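Local coordinates for Lmo0547 protein (Listeria monocytogenes, PDB 4R9N) that probably acts as a transcriptional regulator of the SorC family, its sugar-binding domain sensing a carbohydrate effector and thereby controlling DNA binding, at residues A[117-123]-A[199-205]. Sequence-based numbering, arbitrary orientation. Where two conformers were deposited one is given.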
loop_
_atom_site.group_PDB
_atom_site.type_symbol
_atom_site.label_atom_id
_atom_site.label_comp_id
_atom_site.label_asym_id
_atom_site.label_seq_id
_atom_site.Cartn_x
_atom_site.Cartn_y
_atom_site.Cartn_z
ATOM N N PRO A 117 14.692 2.719 -10.104
ATOM C CA PRO A 117 13.374 2.345 -10.671
ATOM C C PRO A 117 12.656 1.267 -9.830
ATOM O O PRO A 117 13.320 0.514 -9.121
ATOM C CB PRO A 117 13.723 1.735 -12.045
ATOM C CG PRO A 117 15.162 1.833 -12.194
ATOM C CD PRO A 117 15.794 2.076 -10.861
ATOM N N ALA A 118 11.327 1.159 -9.911
ATOM C CA ALA A 118 10.646 0.086 -9.211
ATOM C C ALA A 118 10.943 -1.311 -9.740
ATOM O O ALA A 118 11.001 -2.285 -8.972
ATOM C CB ALA A 118 9.134 0.310 -9.294
ATOM N N LEU A 119 10.999 -1.425 -11.076
ATOM C CA LEU A 119 11.038 -2.740 -11.738
ATOM C C LEU A 119 12.190 -2.652 -12.692
ATOM O O LEU A 119 12.163 -1.792 -13.573
ATOM C CB LEU A 119 9.731 -3.059 -12.502
ATOM C CG LEU A 119 9.708 -4.372 -13.338
ATOM C CD1 LEU A 119 10.017 -5.553 -12.469
ATOM C CD2 LEU A 119 8.373 -4.589 -14.023
ATOM N N VAL A 120 13.203 -3.499 -12.484
ATOM C CA VAL A 120 14.349 -3.601 -13.360
ATOM C C VAL A 120 14.411 -5.050 -13.854
ATOM O O VAL A 120 14.810 -5.954 -13.130
ATOM C CB VAL A 120 15.577 -3.200 -12.562
ATOM C CG1 VAL A 120 16.834 -3.232 -13.388
ATOM C CG2 VAL A 120 15.366 -1.775 -12.013
ATOM N N GLU A 121 13.998 -5.267 -15.092
ATOM C CA GLU A 121 14.010 -6.576 -15.755
ATOM C C GLU A 121 15.427 -7.098 -16.007
ATOM O O GLU A 121 15.666 -8.281 -16.104
ATOM C CB GLU A 121 13.301 -6.484 -17.112
ATOM C CG GLU A 121 11.830 -6.116 -17.031
ATOM C CD GLU A 121 11.195 -5.931 -18.402
ATOM O OE1 GLU A 121 9.954 -6.030 -18.464
ATOM O OE2 GLU A 121 11.915 -5.699 -19.401
ATOM N N ASP A 122 16.381 -6.196 -16.128
ATOM C CA ASP A 122 17.766 -6.605 -16.339
ATOM C C ASP A 122 18.324 -7.077 -15.003
ATOM O O ASP A 122 18.615 -6.268 -14.133
ATOM C CB ASP A 122 18.556 -5.428 -16.871
ATOM C CG ASP A 122 19.966 -5.779 -17.322
ATOM O OD1 ASP A 122 20.679 -6.559 -16.699
ATOM O OD2 ASP A 122 20.414 -5.147 -18.299
ATOM N N THR A 123 18.497 -8.389 -14.865
ATOM C CA THR A 123 18.839 -8.958 -13.579
ATOM C C THR A 123 20.172 -8.437 -12.989
ATOM O O THR A 123 20.294 -8.187 -11.768
ATOM C CB THR A 123 18.914 -10.483 -13.738
ATOM O OG1 THR A 123 17.659 -10.970 -14.302
ATOM C CG2 THR A 123 19.181 -11.118 -12.386
ATOM N N GLU A 199 9.179 -14.065 -12.137
ATOM C CA GLU A 199 10.214 -13.089 -12.478
ATOM C C GLU A 199 9.984 -11.698 -11.939
ATOM O O GLU A 199 10.880 -11.118 -11.333
ATOM C CB GLU A 199 10.358 -12.999 -14.020
ATOM C CG GLU A 199 11.400 -11.992 -14.521
ATOM C CD GLU A 199 10.843 -10.629 -14.951
ATOM O OE1 GLU A 199 9.640 -10.491 -15.246
ATOM O OE2 GLU A 199 11.648 -9.673 -15.036
ATOM N N ILE A 200 8.798 -11.136 -12.190
ATOM C CA ILE A 200 8.490 -9.790 -11.731
ATOM C C ILE A 200 8.867 -9.582 -10.237
ATOM O O ILE A 200 9.516 -8.603 -9.902
ATOM C CB ILE A 200 7.009 -9.368 -12.005
ATOM C CG1 ILE A 200 6.796 -9.145 -13.526
ATOM C CG2 ILE A 200 6.691 -8.083 -11.258
ATOM C CD1 ILE A 200 5.452 -8.541 -13.899
ATOM N N ASN A 201 8.474 -10.484 -9.358
ATOM C CA ASN A 201 8.716 -10.328 -7.915
ATOM C C ASN A 201 10.190 -10.251 -7.572
ATOM O O ASN A 201 10.553 -9.584 -6.594
ATOM C CB ASN A 201 8.053 -11.409 -7.045
ATOM C CG ASN A 201 6.536 -11.227 -6.932
ATOM O OD1 ASN A 201 6.018 -10.102 -7.158
ATOM N ND2 ASN A 201 5.809 -12.336 -6.716
ATOM N N THR A 202 11.037 -10.926 -8.350
ATOM C CA THR A 202 12.451 -10.903 -8.057
ATOM C C THR A 202 13.169 -9.701 -8.682
ATOM O O THR A 202 14.398 -9.538 -8.518
ATOM C CB THR A 202 13.142 -12.193 -8.554
ATOM O OG1 THR A 202 12.967 -12.284 -9.963
ATOM C CG2 THR A 202 12.572 -13.428 -7.855
ATOM N N HIS A 203 12.469 -8.886 -9.463
ATOM C CA HIS A 203 13.060 -7.747 -10.133
ATOM C C HIS A 203 12.551 -6.387 -9.607
ATOM O O HIS A 203 12.818 -5.335 -10.162
ATOM C CB HIS A 203 12.895 -7.906 -11.651
ATOM C CG HIS A 203 13.768 -8.997 -12.227
ATOM N ND1 HIS A 203 13.492 -10.346 -12.057
ATOM C CD2 HIS A 203 14.929 -8.945 -12.901
ATOM C CE1 HIS A 203 14.450 -11.072 -12.625
ATOM N NE2 HIS A 203 15.308 -10.245 -13.182
ATOM N N VAL A 204 11.831 -6.398 -8.486
ATOM C CA VAL A 204 11.287 -5.179 -7.936
ATOM C C VAL A 204 12.262 -4.615 -6.879
ATOM O O VAL A 204 12.747 -5.362 -6.018
ATOM C CB VAL A 204 9.901 -5.472 -7.308
ATOM C CG1 VAL A 204 9.417 -4.278 -6.481
ATOM C CG2 VAL A 204 8.874 -5.748 -8.396
ATOM N N ILE A 205 12.510 -3.310 -6.929
ATOM C CA ILE A 205 13.302 -2.651 -5.906
ATOM C C ILE A 205 12.321 -2.021 -4.933
ATOM O O ILE A 205 11.749 -0.993 -5.199
ATOM C CB ILE A 205 14.263 -1.605 -6.511
ATOM C CG1 ILE A 205 15.212 -2.322 -7.527
ATOM C CG2 ILE A 205 15.065 -0.941 -5.384
ATOM C CD1 ILE A 205 16.245 -1.469 -8.168
HETATM O O HOH W 1 14.385 -10.692 -16.554
#
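The ring of His203 meets Thr123 at its far edge. His203 CB sits 3.1 Å from Val120 O and also touches Leu119 CD1 (3.8 Å), an apolar methyl that suits the aliphatic carbon. A chi1 of -71° sets CG beside the backbone N and near Val120 O, and chi2 of 74° turns ND1 back to donate to Glu199 O (2.8 Å), an acceptor shared with Thr202 N and Thr202 OG1. At the ring edge His203 CD2 meets Val120 O in plane, 3.0 Å away, with Glu121 O lying oblique to the ring. CE1 approaches Thr123 OG1, to which His203 NE2 is hydrogen-bonded at 2.7 Å; a hydroxyl suits this place because it can donate or accept. Histidine's two ring nitrogens thus serve both segments.

Behind it the backbones form a single antiparallel bridge, with Leu119 and Val204 as the non-hydrogen-bonded pair: Val120 N donates almost straight to His203 O (172° at the hydrogen), and Ile205 N to Ala118 O. In this Rossmann-like domain the bridge ties 199-205 to the link from strand 110-111, outermost of the sheet in this chain, to helix 123-131, where Asp122 is the N-cap, its OD1 bonding weakly to Glu124 N and Met125 N. The long arm of Ile205 brings CD1 to Val120 CG2 (4.0 Å), an apolar patch beside Lys126. In one of two Glu199 conformers, OE2 lies over a His203 face, offset toward the rim.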